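Local coordinates for protein beta-fructofuranosidase (Bifidobacterium adolescentis, PDB 6NOB) that probably releases terminal fructose from beta-fructofuranosides such as sucrose by hydrolysis, as a family 32 glycoside hydrolase, at residues 287-292 with 341-346; 236-241 with 268-273; 4-9 with 64-69. All blocks are in the same frame, centred on the assembly; numbering follows the deposited sequence.

Contact 1: 287-292 with 341-346; sequences YMVTAT and MTLFSA
Val289 and Leu343 form the apolar centre of this pairing, a non-hydrogen-bonded pair whose branches meet at 3.6 Å between Val289 CG1 and Leu343 CD1. The other branch of Leu343 turns to the aromatic neighbour, where CD2 of Leu343 lies 3.9 Å from CD2 of Tyr287. Ser345 supplies a CH-pi contact: its CB stands over one face of the Tyr287 ring, 3.8 Å from the centroid and shifted toward the rim. The polar ends of that pair lead elsewhere, Tyr287 OH to Asp282 N and Ser345 OG to Glu359 and Arg285.

On the sheet face of Met288 and Phe344 the sulfur approaches the ring obliquely, with Met288 SD 5.4 Å from the Phe344 centroid, a Met-aromatic contact. Two hydrogen bonds join their backbones, Met288 N to Phe344 O (2.7 Å, 162° at the hydrogen) and Phe344 N to Met288 O (2.8 Å). Farther along the same face, Thr290 OG1 and Thr342 OG1 meet at 2.8 Å, fitting a hydrogen bond whose proton could also turn to Thr290 O. Both hydroxyls sit between backbone N and carbonyl carbon (chi1 38° and 37°), which turns them toward each other. Thr290 OG1 lies at the edge of the Phe344 ring, in its plane, 3.2 Å from Phe344 CE1.

These strands are the middle pair of an antiparallel blade in the GH32 beta-propeller, with 268-273 beyond one and 357-365 beyond the other. Every touching residue is buried, so pairing the two threonine hydroxyls probably meets part of their polar demand, while Val289 and Leu343 keep the middle of the opposite face apolar.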
ATOM      1  N   TYR A 287      10.022 -15.725  12.535  1.00 38.32           N
ATOM      2  CA  TYR A 287       8.858 -16.350  11.928  1.00 34.03           C
ATOM      3  C   TYR A 287       8.368 -15.542  10.734  1.00 38.41           C
ATOM      4  O   TYR A 287       8.345 -14.308  10.770  1.00 44.99           O
ATOM      5  CB  TYR A 287       7.744 -16.533  12.963  1.00 34.49           C
ATOM      6  CG  TYR A 287       8.046 -17.674  13.904  1.00 36.51           C
ATOM      7  CD1 TYR A 287       8.865 -17.485  15.012  1.00 35.72           C
ATOM      8  CD2 TYR A 287       7.548 -18.950  13.663  1.00 37.12           C
ATOM      9  CE1 TYR A 287       9.161 -18.532  15.869  1.00 37.74           C
ATOM     10  CE2 TYR A 287       7.836 -20.002  14.512  1.00 34.92           C
ATOM     11  CZ  TYR A 287       8.644 -19.788  15.613  1.00 39.48           C
ATOM     12  OH  TYR A 287       8.937 -20.831  16.463  1.00 40.08           O
ATOM     13  N   MET A 288       7.979 -16.260   9.679  1.00 32.79           N
ATOM     14  CA  MET A 288       7.576 -15.677   8.405  1.00 30.34           C
ATOM     15  C   MET A 288       6.217 -16.242   8.017  1.00 36.91           C
ATOM     16  O   MET A 288       6.046 -17.466   7.955  1.00 35.21           O
ATOM     17  CB  MET A 288       8.617 -15.977   7.317  1.00 30.89           C
ATOM     18  CG  MET A 288       8.179 -15.655   5.886  1.00 34.43           C
ATOM     19  SD  MET A 288       9.192 -16.465   4.617  1.00 34.27           S
ATOM     20  CE  MET A 288      10.802 -15.726   4.890  1.00 32.71           C
ATOM     21  N   VAL A 289       5.253 -15.363   7.765  1.00 31.20           N
ATOM     22  CA  VAL A 289       3.969 -15.763   7.203  1.00 35.01           C
ATOM     23  C   VAL A 289       3.989 -15.478   5.711  1.00 38.17           C
ATOM     24  O   VAL A 289       4.573 -14.483   5.259  1.00 37.03           O
ATOM     25  CB  VAL A 289       2.787 -15.047   7.888  1.00 34.78           C
ATOM     26  CG1 VAL A 289       2.642 -15.518   9.321  1.00 43.75           C
ATOM     27  CG2 VAL A 289       2.964 -13.540   7.835  1.00 28.84           C
ATOM     28  N   THR A 290       3.372 -16.366   4.939  1.00 34.81           N
ATOM     29  CA  THR A 290       3.218 -16.185   3.507  1.00 31.67           C
ATOM     30  C   THR A 290       1.761 -16.433   3.145  1.00 38.11           C
ATOM     31  O   THR A 290       1.041 -17.154   3.842  1.00 39.12           O
ATOM     32  CB  THR A 290       4.142 -17.121   2.708  1.00 32.20           C
ATOM     33  OG1 THR A 290       4.221 -18.395   3.360  1.00 34.43           O
ATOM     34  CG2 THR A 290       5.539 -16.533   2.613  1.00 30.57           C
ATOM     35  N   ALA A 291       1.328 -15.815   2.051  1.00 35.81           N
ATOM     36  CA  ALA A 291      -0.054 -15.892   1.599  1.00 34.06           C
ATOM     37  C   ALA A 291      -0.174 -16.950   0.508  1.00 36.96           C
ATOM     38  O   ALA A 291       0.505 -16.865  -0.520  1.00 39.23           O
ATOM     39  CB  ALA A 291      -0.528 -14.533   1.088  1.00 35.92           C
ATOM     40  N   THR A 292      -1.037 -17.937   0.730  1.00 34.40           N
ATOM     41  CA  THR A 292      -1.289 -18.984  -0.255  1.00 36.86           C
ATOM     42  C   THR A 292      -2.661 -19.593   0.021  1.00 37.12           C
ATOM     43  O   THR A 292      -3.478 -19.025   0.753  1.00 42.15           O
ATOM     44  CB  THR A 292      -0.184 -20.046  -0.230  1.00 34.09           C
ATOM     45  OG1 THR A 292      -0.385 -20.964  -1.311  1.00 35.73           O
ATOM     46  CG2 THR A 292      -0.200 -20.810   1.085  1.00 28.70           C
ATOM     47  N   MET A 341      -2.463 -18.919   5.701  1.00 41.14           N
ATOM     48  CA  MET A 341      -1.198 -18.257   6.003  1.00 38.54           C
ATOM     49  C   MET A 341      -0.201 -19.338   6.389  1.00 36.77           C
ATOM     50  O   MET A 341      -0.226 -19.849   7.512  1.00 43.67           O
ATOM     51  CB  MET A 341      -1.359 -17.238   7.122  1.00 38.78           C
ATOM     52  CG  MET A 341      -2.045 -15.967   6.709  1.00 42.51           C
ATOM     53  SD  MET A 341      -1.939 -14.740   8.017  1.00 44.89           S
ATOM     54  CE  MET A 341      -3.158 -13.565   7.435  1.00 40.46           C
ATOM     55  N   THR A 342       0.675 -19.689   5.458  1.00 36.80           N
ATOM     56  CA  THR A 342       1.678 -20.708   5.718  1.00 38.24           C
ATOM     57  C   THR A 342       2.840 -20.109   6.499  1.00 33.83           C
ATOM     58  O   THR A 342       3.420 -19.097   6.091  1.00 32.57           O
ATOM     59  CB  THR A 342       2.156 -21.325   4.406  1.00 37.30           C
ATOM     60  OG1 THR A 342       2.215 -20.312   3.393  1.00 35.51           O
ATOM     61  CG2 THR A 342       1.202 -22.430   3.972  1.00 31.87           C
ATOM     62  N   LEU A 343       3.166 -20.731   7.626  1.00 31.93           N
ATOM     63  CA  LEU A 343       4.160 -20.219   8.557  1.00 30.97           C
ATOM     64  C   LEU A 343       5.495 -20.926   8.360  1.00 36.57           C
ATOM     65  O   LEU A 343       5.546 -22.149   8.197  1.00 34.45           O
ATOM     66  CB  LEU A 343       3.682 -20.396   9.999  1.00 36.00           C
ATOM     67  CG  LEU A 343       4.499 -19.707  11.092  1.00 37.36           C
ATOM     68  CD1 LEU A 343       4.462 -18.199  10.926  1.00 34.01           C
ATOM     69  CD2 LEU A 343       3.990 -20.109  12.465  1.00 37.13           C
ATOM     70  N   PHE A 344       6.574 -20.142   8.375  1.00 35.10           N
ATOM     71  CA  PHE A 344       7.937 -20.645   8.290  1.00 27.83           C
ATOM     72  C   PHE A 344       8.776 -20.012   9.391  1.00 36.13           C
ATOM     73  O   PHE A 344       8.481 -18.913   9.865  1.00 36.44           O
ATOM     74  CB  PHE A 344       8.582 -20.339   6.932  1.00 28.52           C
ATOM     75  CG  PHE A 344       7.871 -20.953   5.760  1.00 31.14           C
ATOM     76  CD1 PHE A 344       6.775 -20.326   5.188  1.00 25.18           C
ATOM     77  CD2 PHE A 344       8.312 -22.148   5.218  1.00 29.87           C
ATOM     78  CE1 PHE A 344       6.127 -20.887   4.105  1.00 32.03           C
ATOM     79  CE2 PHE A 344       7.669 -22.714   4.136  1.00 37.21           C
ATOM     80  CZ  PHE A 344       6.574 -22.083   3.577  1.00 33.58           C
ATOM     81  N   SER A 345       9.838 -20.710   9.793  1.00 34.02           N
ATOM     82  CA  SER A 345      10.735 -20.185  10.813  1.00 36.71           C
ATOM     83  C   SER A 345      12.178 -20.525  10.469  1.00 36.49           C
ATOM     84  O   SER A 345      12.462 -21.551   9.847  1.00 38.52           O
ATOM     85  CB  SER A 345      10.413 -20.727  12.210  1.00 33.29           C
ATOM     86  OG  SER A 345      10.578 -22.129  12.264  1.00 39.03           O
ATOM     87  N   ALA A 346      13.085 -19.651  10.898  1.00 34.80           N
ATOM     88  CA  ALA A 346      14.515 -19.833  10.697  1.00 41.28           C
ATOM     89  C   ALA A 346      15.261 -19.457  11.968  1.00 43.09           C
ATOM     90  O   ALA A 346      14.870 -18.522  12.673  1.00 36.47           O
ATOM     91  CB  ALA A 346      15.027 -18.990   9.524  1.00 36.56           C
TER

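Contact 2: 236-241 with 268-273; sequences EYQTTC and RDPKVE. With EDO (1,2-ethanediol), chain C.
Strands 236-241 and 268-273 run in roughly the same direction, 34° apart, but their axes come no closer than 7.4 Å and no backbone hydrogen bond joins them, so side chains make the contact. Arg268 presents a single nitrogen to both carboxylate oxygens of Glu236: NH1 lies 3.0 Å from Glu236 OE1, on its syn side with 143° at the hydrogen, and 3.0 Å from Glu236 OE2 in a weak bond. The carboxylate and guanidinium planes are 80° apart, which excludes a flat, two-nitrogen pairing. With CG between backbone N and carbonyl carbon, Arg268 runs extended past the carboxylate, CB 3.4 Å from Glu236 OE1, before NH1 meets it.

In the propeller this joins two blades, 236-241 belonging to the sheet that ends at 253-256 and 268-273 being the first strand of the next. Arg268, Asp269 and Pro270 match the RDP motif of family 32. A leucine in place of Arg268 would probably leave Glu236 without its cationic mate and strip Asp266 and Glu375 of their salt bridges.

Alongside, Gln238 bends back so that its OE1 lies 3.2 Å from Pro270 CD. That amide is fixed at both ends, OE1 by Thr222 OG1 and NE2 by Phe267 O. Phe267 N and His224 ND1 likewise hold the Glu236 carboxylate. Away from the arginine, a 1,2-ethanediol, probably from the crystallisation liquor, donates from its O2 to Glu236 O at 2.9 Å.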
ATOM      1  N   GLU A 236       6.076 -18.476  -7.983  1.00 33.93           N
ATOM      2  CA  GLU A 236       6.354 -17.501  -6.936  1.00 34.80           C
ATOM      3  C   GLU A 236       7.248 -18.127  -5.877  1.00 33.81           C
ATOM      4  O   GLU A 236       7.020 -19.267  -5.459  1.00 37.21           O
ATOM      5  CB  GLU A 236       5.054 -16.980  -6.315  1.00 32.30           C
ATOM      6  CG  GLU A 236       4.313 -16.010  -7.227  1.00 32.59           C
ATOM      7  CD  GLU A 236       3.087 -15.391  -6.582  1.00 37.48           C
ATOM      8  OE1 GLU A 236       2.547 -15.983  -5.622  1.00 36.24           O
ATOM      9  OE2 GLU A 236       2.663 -14.309  -7.042  1.00 37.11           O
ATOM     10  N   TYR A 237       8.262 -17.378  -5.450  1.00 34.72           N
ATOM     11  CA  TYR A 237       9.219 -17.829  -4.448  1.00 34.78           C
ATOM     12  C   TYR A 237       9.726 -16.613  -3.685  1.00 34.34           C
ATOM     13  O   TYR A 237       9.572 -15.472  -4.130  1.00 37.26           O
ATOM     14  CB  TYR A 237      10.377 -18.607  -5.090  1.00 29.66           C
ATOM     15  CG  TYR A 237      11.015 -17.904  -6.267  1.00 32.35           C
ATOM     16  CD1 TYR A 237      10.471 -18.012  -7.546  1.00 30.32           C
ATOM     17  CD2 TYR A 237      12.164 -17.139  -6.106  1.00 27.88           C
ATOM     18  CE1 TYR A 237      11.052 -17.371  -8.623  1.00 30.51           C
ATOM     19  CE2 TYR A 237      12.754 -16.497  -7.180  1.00 24.99           C
ATOM     20  CZ  TYR A 237      12.193 -16.616  -8.437  1.00 33.87           C
ATOM     21  OH  TYR A 237      12.773 -15.979  -9.514  1.00 36.29           O
ATOM     22  N   GLN A 238      10.330 -16.864  -2.525  1.00 35.04           N
ATOM     23  CA  GLN A 238      10.758 -15.809  -1.611  1.00 34.29           C
ATOM     24  C   GLN A 238      12.275 -15.671  -1.623  1.00 33.61           C
ATOM     25  O   GLN A 238      12.996 -16.670  -1.518  1.00 33.46           O
ATOM     26  CB  GLN A 238      10.270 -16.087  -0.188  1.00 36.01           C
ATOM     27  CG  GLN A 238       8.928 -16.792  -0.112  1.00 39.91           C
ATOM     28  CD  GLN A 238       7.831 -16.044  -0.846  1.00 40.95           C
ATOM     29  OE1 GLN A 238       7.870 -14.818  -0.975  1.00 37.50           O
ATOM     30  NE2 GLN A 238       6.844 -16.783  -1.335  1.00 36.33           N
ATOM     31  N   THR A 239      12.752 -14.432  -1.729  1.00 31.56           N
ATOM     32  CA  THR A 239      14.176 -14.128  -1.775  1.00 32.05           C
ATOM     33  C   THR A 239      14.520 -13.112  -0.691  1.00 36.49           C
ATOM     34  O   THR A 239      13.643 -12.533  -0.043  1.00 34.33           O
ATOM     35  CB  THR A 239      14.593 -13.589  -3.152  1.00 33.55           C
ATOM     36  OG1 THR A 239      14.055 -12.273  -3.337  1.00 30.16           O
ATOM     37  CG2 THR A 239      14.081 -14.495  -4.264  1.00 31.25           C
ATOM     38  N   THR A 240      15.819 -12.893  -0.495  1.00 33.26           N
ATOM     39  CA  THR A 240      16.302 -11.927   0.479  1.00 33.93           C
ATOM     40  C   THR A 240      17.400 -11.074  -0.141  1.00 34.82           C
ATOM     41  O   THR A 240      18.064 -11.480  -1.098  1.00 37.42           O
ATOM     42  CB  THR A 240      16.832 -12.607   1.760  1.00 34.71           C
ATOM     43  OG1 THR A 240      16.927 -11.637   2.809  1.00 37.42           O
ATOM     44  CG2 THR A 240      18.208 -13.216   1.528  1.00 36.27           C
ATOM     45  N   CYS A 241      17.571  -9.876   0.415  1.00 32.49           N
ATOM     46  CA  CYS A 241      18.643  -8.974   0.016  1.00 31.51           C
ATOM     47  C   CYS A 241      18.814  -7.929   1.107  1.00 33.48           C
ATOM     48  O   CYS A 241      17.965  -7.784   1.992  1.00 32.88           O
ATOM     49  CB  CYS A 241      18.369  -8.331  -1.354  1.00 30.41           C
ATOM     50  SG  CYS A 241      16.875  -7.335  -1.479  1.00 34.35           S
ATOM     51  N   ARG A 268       3.065 -15.801  -1.792  1.00 31.80           N
ATOM     52  CA  ARG A 268       3.739 -14.516  -1.911  1.00 34.34           C
ATOM     53  C   ARG A 268       3.564 -13.673  -0.652  1.00 38.49           C
ATOM     54  O   ARG A 268       2.883 -14.057   0.304  1.00 28.87           O
ATOM     55  CB  ARG A 268       3.220 -13.759  -3.134  1.00 32.70           C
ATOM     56  CG  ARG A 268       1.733 -13.455  -3.097  1.00 27.41           C
ATOM     57  CD  ARG A 268       1.349 -12.581  -4.286  1.00 31.57           C
ATOM     58  NE  ARG A 268      -0.089 -12.564  -4.531  1.00 35.69           N
ATOM     59  CZ  ARG A 268      -0.736 -13.478  -5.246  1.00 37.95           C
ATOM     60  NH1 ARG A 268      -0.072 -14.492  -5.785  1.00 34.44           N
ATOM     61  NH2 ARG A 268      -2.048 -13.379  -5.419  1.00 33.51           N
ATOM     62  N   ASP A 269       4.209 -12.503  -0.674  1.00 39.62           N
ATOM     63  CA  ASP A 269       4.123 -11.439   0.320  1.00 38.00           C
ATOM     64  C   ASP A 269       4.654 -11.884   1.680  1.00 36.56           C
ATOM     65  O   ASP A 269       3.920 -11.838   2.676  1.00 34.16           O
ATOM     66  CB  ASP A 269       2.677 -10.954   0.444  1.00 40.08           C
ATOM     67  CG  ASP A 269       2.053 -10.610  -0.901  1.00 43.56           C
ATOM     68  OD1 ASP A 269       2.802 -10.305  -1.855  1.00 43.52           O
ATOM     69  OD2 ASP A 269       0.809 -10.647  -1.003  1.00 43.12           O
ATOM     70  N   PRO A 270       5.922 -12.287   1.777  1.00 34.20           N
ATOM     71  CA  PRO A 270       6.441 -12.763   3.064  1.00 28.89           C
ATOM     72  C   PRO A 270       6.537 -11.634   4.074  1.00 35.54           C
ATOM     73  O   PRO A 270       6.974 -10.526   3.755  1.00 36.06           O
ATOM     74  CB  PRO A 270       7.829 -13.304   2.708  1.00 30.36           C
ATOM     75  CG  PRO A 270       8.239 -12.485   1.527  1.00 27.93           C
ATOM     76  CD  PRO A 270       6.975 -12.237   0.745  1.00 28.28           C
ATOM     77  N   LYS A 271       6.126 -11.928   5.306  1.00 37.57           N
ATOM     78  CA  LYS A 271       6.200 -10.980   6.413  1.00 31.87           C
ATOM     79  C   LYS A 271       6.932 -11.663   7.561  1.00 34.06           C
ATOM     80  O   LYS A 271       6.440 -12.652   8.113  1.00 37.46           O
ATOM     81  CB  LYS A 271       4.806 -10.518   6.837  1.00 27.25           C
ATOM     82  CG  LYS A 271       4.684  -9.015   7.040  1.00 27.43           C
ATOM     83  CD  LYS A 271       5.598  -8.543   8.155  1.00 29.25           C
ATOM     84  CE  LYS A 271       5.525  -7.041   8.336  1.00 27.59           C
ATOM     85  NZ  LYS A 271       6.445  -6.581   9.417  1.00 30.74           N
ATOM     86  N   VAL A 272       8.104 -11.144   7.913  1.00 33.10           N
ATOM     87  CA  VAL A 272       8.975 -11.756   8.910  1.00 31.94           C
ATOM     88  C   VAL A 272       8.855 -10.956  10.202  1.00 33.71           C
ATOM     89  O   VAL A 272       9.158  -9.757  10.232  1.00 32.71           O
ATOM     90  CB  VAL A 272      10.431 -11.821   8.418  1.00 29.93           C
ATOM     91  CG1 VAL A 272      11.330 -12.469   9.462  1.00 29.35           C
ATOM     92  CG2 VAL A 272      10.513 -12.587   7.106  1.00 33.60           C
ATOM     93  N   GLU A 273       8.407 -11.617  11.267  1.00 33.72           N
ATOM     94  CA  GLU A 273       8.163 -10.982  12.556  1.00 34.10           C
ATOM     95  C   GLU A 273       9.121 -11.568  13.580  1.00 37.77           C
ATOM     96  O   GLU A 273       9.160 -12.787  13.769  1.00 43.17           O
ATOM     97  CB  GLU A 273       6.719 -11.187  13.008  1.00 26.72           C
ATOM     98  CG  GLU A 273       6.454 -10.730  14.434  1.00 33.68           C
ATOM     99  CD  GLU A 273       6.742  -9.255  14.640  1.00 37.14           C
ATOM    100  OE1 GLU A 273       6.422  -8.454  13.734  1.00 35.36           O
ATOM    101  OE2 GLU A 273       7.291  -8.898  15.705  1.00 38.78           O
TER
HETATM  102  C1  EDO C 802       8.410 -22.895  -6.990  1.00 43.27           C
HETATM  103  O1  EDO C 802       7.078 -23.333  -6.690  1.00 35.74           O
HETATM  104  C2  EDO C 802       8.818 -21.734  -6.088  1.00 42.00           C
HETATM  105  O2  EDO C 802       8.159 -21.816  -4.816  1.00 37.50           O

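Contact 3: 4-9 with 64-69; sequences TYSISV and TVTVAA
Ile7 and Val67 lie side by side and point the same way, with Ile7 CG1 3.9 Å from Val67 CB. They form a hydrogen-bonded antiparallel pair, Ile7 N reaching Val67 O at 2.9 Å and Val67 N reaching Ile7 O at 2.8 Å. The flanking pairs, Tyr5 with Ala69 and Val9 with Val65, are bonded likewise. The bond from Ala69 N to Tyr5 O is nearly straight, 2.7 Å with 171° at the hydrogen. On the Ile7 face, Val9 CG2 adds a looser touch on Val67 CG2 at 4.2 Å.

Strand 5-10 forms one border of a four-stranded antiparallel sheet, and 64-70 separates it from 30-34. This sheet packs on a second one through Val67, which meets Leu17 and Leu19 of strand 16-23, as in a small beta-sandwich near the N terminus.

The opposite face carries Ser6, Ser8 and Thr66 and is more exposed. Ser6 OG, 3.5 Å from the methyl Thr66 CG2, makes a weak bond to Val67 O at 3.3 Å; Ser8 OG, swung anti to N (chi1 -151°), bonds weakly to Val65 O. Behind the apolar face, Ile7 rests on Val93 and Met95, and Val9 on Gln105. Thr4 OG1 is hydrogen-bonded to Ser70 OG.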
ATOM      1  N   THR A   4      13.636  12.184 -32.782  1.00 86.36           N
ATOM      2  CA  THR A   4      14.627  12.497 -31.758  1.00 87.10           C
ATOM      3  C   THR A   4      14.063  13.506 -30.755  1.00 85.03           C
ATOM      4  O   THR A   4      13.813  14.664 -31.095  1.00 92.09           O
ATOM      5  CB  THR A   4      15.928  13.046 -32.387  1.00 92.20           C
ATOM      6  OG1 THR A   4      16.671  11.966 -32.964  1.00 93.14           O
ATOM      7  CG2 THR A   4      16.794  13.724 -31.336  1.00 91.07           C
ATOM      8  N   TYR A   5      13.853  13.051 -29.521  1.00 74.21           N
ATOM      9  CA  TYR A   5      13.335  13.880 -28.440  1.00 70.45           C
ATOM     10  C   TYR A   5      14.492  14.401 -27.595  1.00 70.23           C
ATOM     11  O   TYR A   5      15.440  13.665 -27.302  1.00 67.37           O
ATOM     12  CB  TYR A   5      12.357  13.085 -27.569  1.00 66.64           C
ATOM     13  CG  TYR A   5      11.468  13.938 -26.691  1.00 68.94           C
ATOM     14  CD1 TYR A   5      10.533  14.804 -27.249  1.00 70.70           C
ATOM     15  CD2 TYR A   5      11.553  13.870 -25.304  1.00 64.28           C
ATOM     16  CE1 TYR A   5       9.714  15.585 -26.452  1.00 69.14           C
ATOM     17  CE2 TYR A   5      10.738  14.649 -24.497  1.00 65.23           C
ATOM     18  CZ  TYR A   5       9.820  15.503 -25.079  1.00 67.21           C
ATOM     19  OH  TYR A   5       9.006  16.277 -24.287  1.00 70.77           O
ATOM     20  N   SER A   6      14.409  15.670 -27.195  1.00 71.42           N
ATOM     21  CA  SER A   6      15.524  16.336 -26.538  1.00 66.47           C
ATOM     22  C   SER A   6      15.032  17.226 -25.405  1.00 65.03           C
ATOM     23  O   SER A   6      14.005  17.898 -25.535  1.00 67.29           O
ATOM     24  CB  SER A   6      16.324  17.173 -27.543  1.00 70.65           C
ATOM     25  OG  SER A   6      17.688  17.247 -27.172  1.00 78.02           O
ATOM     26  N   ILE A   7      15.775  17.227 -24.292  1.00 60.51           N
ATOM     27  CA  ILE A   7      15.502  18.097 -23.153  1.00 59.15           C
ATOM     28  C   ILE A   7      16.817  18.650 -22.617  1.00 62.36           C
ATOM     29  O   ILE A   7      17.902  18.148 -22.921  1.00 63.37           O
ATOM     30  CB  ILE A   7      14.740  17.382 -22.012  1.00 52.29           C
ATOM     31  CG1 ILE A   7      15.598  16.268 -21.408  1.00 50.52           C
ATOM     32  CG2 ILE A   7      13.399  16.848 -22.498  1.00 53.05           C
ATOM     33  CD1 ILE A   7      15.071  15.740 -20.090  1.00 44.42           C
ATOM     34  N   SER A   8      16.706  19.698 -21.800  1.00 63.13           N
ATOM     35  CA  SER A   8      17.844  20.314 -21.130  1.00 59.85           C
ATOM     36  C   SER A   8      17.690  20.156 -19.623  1.00 62.48           C
ATOM     37  O   SER A   8      16.594  20.336 -19.081  1.00 63.04           O
ATOM     38  CB  SER A   8      17.965  21.796 -21.496  1.00 61.69           C
ATOM     39  OG  SER A   8      19.314  22.225 -21.439  1.00 67.45           O
ATOM     40  N   VAL A   9      18.790  19.823 -18.947  1.00 62.14           N
ATOM     41  CA  VAL A   9      18.768  19.452 -17.535  1.00 56.31           C
ATOM     42  C   VAL A   9      19.929  20.129 -16.820  1.00 58.15           C
ATOM     43  O   VAL A   9      21.077  20.039 -17.268  1.00 61.90           O
ATOM     44  CB  VAL A   9      18.851  17.923 -17.349  1.00 55.16           C
ATOM     45  CG1 VAL A   9      19.143  17.570 -15.896  1.00 52.86           C
ATOM     46  CG2 VAL A   9      17.571  17.252 -17.819  1.00 54.19           C
ATOM     47  N   THR A  64      24.661  22.478 -17.205  1.00 63.46           N
ATOM     48  CA  THR A  64      23.465  22.358 -18.027  1.00 63.28           C
ATOM     49  C   THR A  64      23.799  21.439 -19.196  1.00 61.59           C
ATOM     50  O   THR A  64      24.630  21.781 -20.044  1.00 67.75           O
ATOM     51  CB  THR A  64      22.990  23.724 -18.517  1.00 61.72           C
ATOM     52  OG1 THR A  64      22.774  24.588 -17.393  1.00 63.57           O
ATOM     53  CG2 THR A  64      21.691  23.583 -19.297  1.00 56.88           C
ATOM     54  N   VAL A  65      23.157  20.273 -19.234  1.00 57.13           N
ATOM     55  CA  VAL A  65      23.423  19.265 -20.246  1.00 60.26           C
ATOM     56  C   VAL A  65      22.166  19.043 -21.075  1.00 61.69           C
ATOM     57  O   VAL A  65      21.044  19.327 -20.646  1.00 61.25           O
ATOM     58  CB  VAL A  65      23.904  17.935 -19.629  1.00 58.14           C
ATOM     59  CG1 VAL A  65      25.179  18.148 -18.832  1.00 60.23           C
ATOM     60  CG2 VAL A  65      22.817  17.334 -18.751  1.00 50.44           C
ATOM     61  N   THR A  66      22.369  18.523 -22.282  1.00 60.31           N
ATOM     62  CA  THR A  66      21.295  18.226 -23.221  1.00 57.39           C
ATOM     63  C   THR A  66      21.160  16.714 -23.341  1.00 59.55           C
ATOM     64  O   THR A  66      22.131  16.028 -23.674  1.00 59.54           O
ATOM     65  CB  THR A  66      21.577  18.848 -24.589  1.00 57.16           C
ATOM     66  OG1 THR A  66      21.536  20.277 -24.485  1.00 62.19           O
ATOM     67  CG2 THR A  66      20.552  18.384 -25.610  1.00 56.53           C
ATOM     68  N   VAL A  67      19.964  16.202 -23.068  1.00 58.20           N
ATOM     69  CA  VAL A  67      19.678  14.773 -23.128  1.00 54.67           C
ATOM     70  C   VAL A  67      18.870  14.502 -24.389  1.00 60.11           C
ATOM     71  O   VAL A  67      17.847  15.155 -24.631  1.00 61.99           O
ATOM     72  CB  VAL A  67      18.925  14.293 -21.876  1.00 50.61           C
ATOM     73  CG1 VAL A  67      18.841  12.774 -21.857  1.00 47.76           C
ATOM     74  CG2 VAL A  67      19.601  14.817 -20.615  1.00 45.19           C
ATOM     75  N   ALA A  68      19.328  13.542 -25.190  1.00 60.16           N
ATOM     76  CA  ALA A  68      18.725  13.249 -26.481  1.00 59.51           C
ATOM     77  C   ALA A  68      18.337  11.781 -26.543  1.00 59.72           C
ATOM     78  O   ALA A  68      19.140  10.908 -26.196  1.00 56.18           O
ATOM     79  CB  ALA A  68      19.683  13.590 -27.628  1.00 59.96           C
ATOM     80  N   ALA A  69      17.112  11.515 -26.987  1.00 59.31           N
ATOM     81  CA  ALA A  69      16.610  10.162 -27.171  1.00 51.29           C
ATOM     82  C   ALA A  69      16.289   9.932 -28.641  1.00 54.72           C
ATOM     83  O   ALA A  69      15.812  10.836 -29.331  1.00 58.75           O
ATOM     84  CB  ALA A  69      15.362   9.911 -26.323  1.00 47.75           C
TER

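How the contacts relate
From the N terminus, contact 3 closes first, bringing the strand at the chain start back against 64-69 within what appears to be a small N-terminal sandwich. Contact 2 then joins 236-241 to 268-273, and contact 1 spans 287-292 to 341-346. The three loops follow one another in series, neither nesting nor crossing. Contacts 1 and 2 are neighbours, their centres about 9 Å apart: strand 268-273 pairs directly with 285-295, as Ala291 N to Arg268 O at 2.9 Å indicates. Contact 2 thus ties one propeller blade to the next, while contact 1 builds the interior of that second blade. Contact 3 stands apart, its centre about 48 Å from that of contact 1.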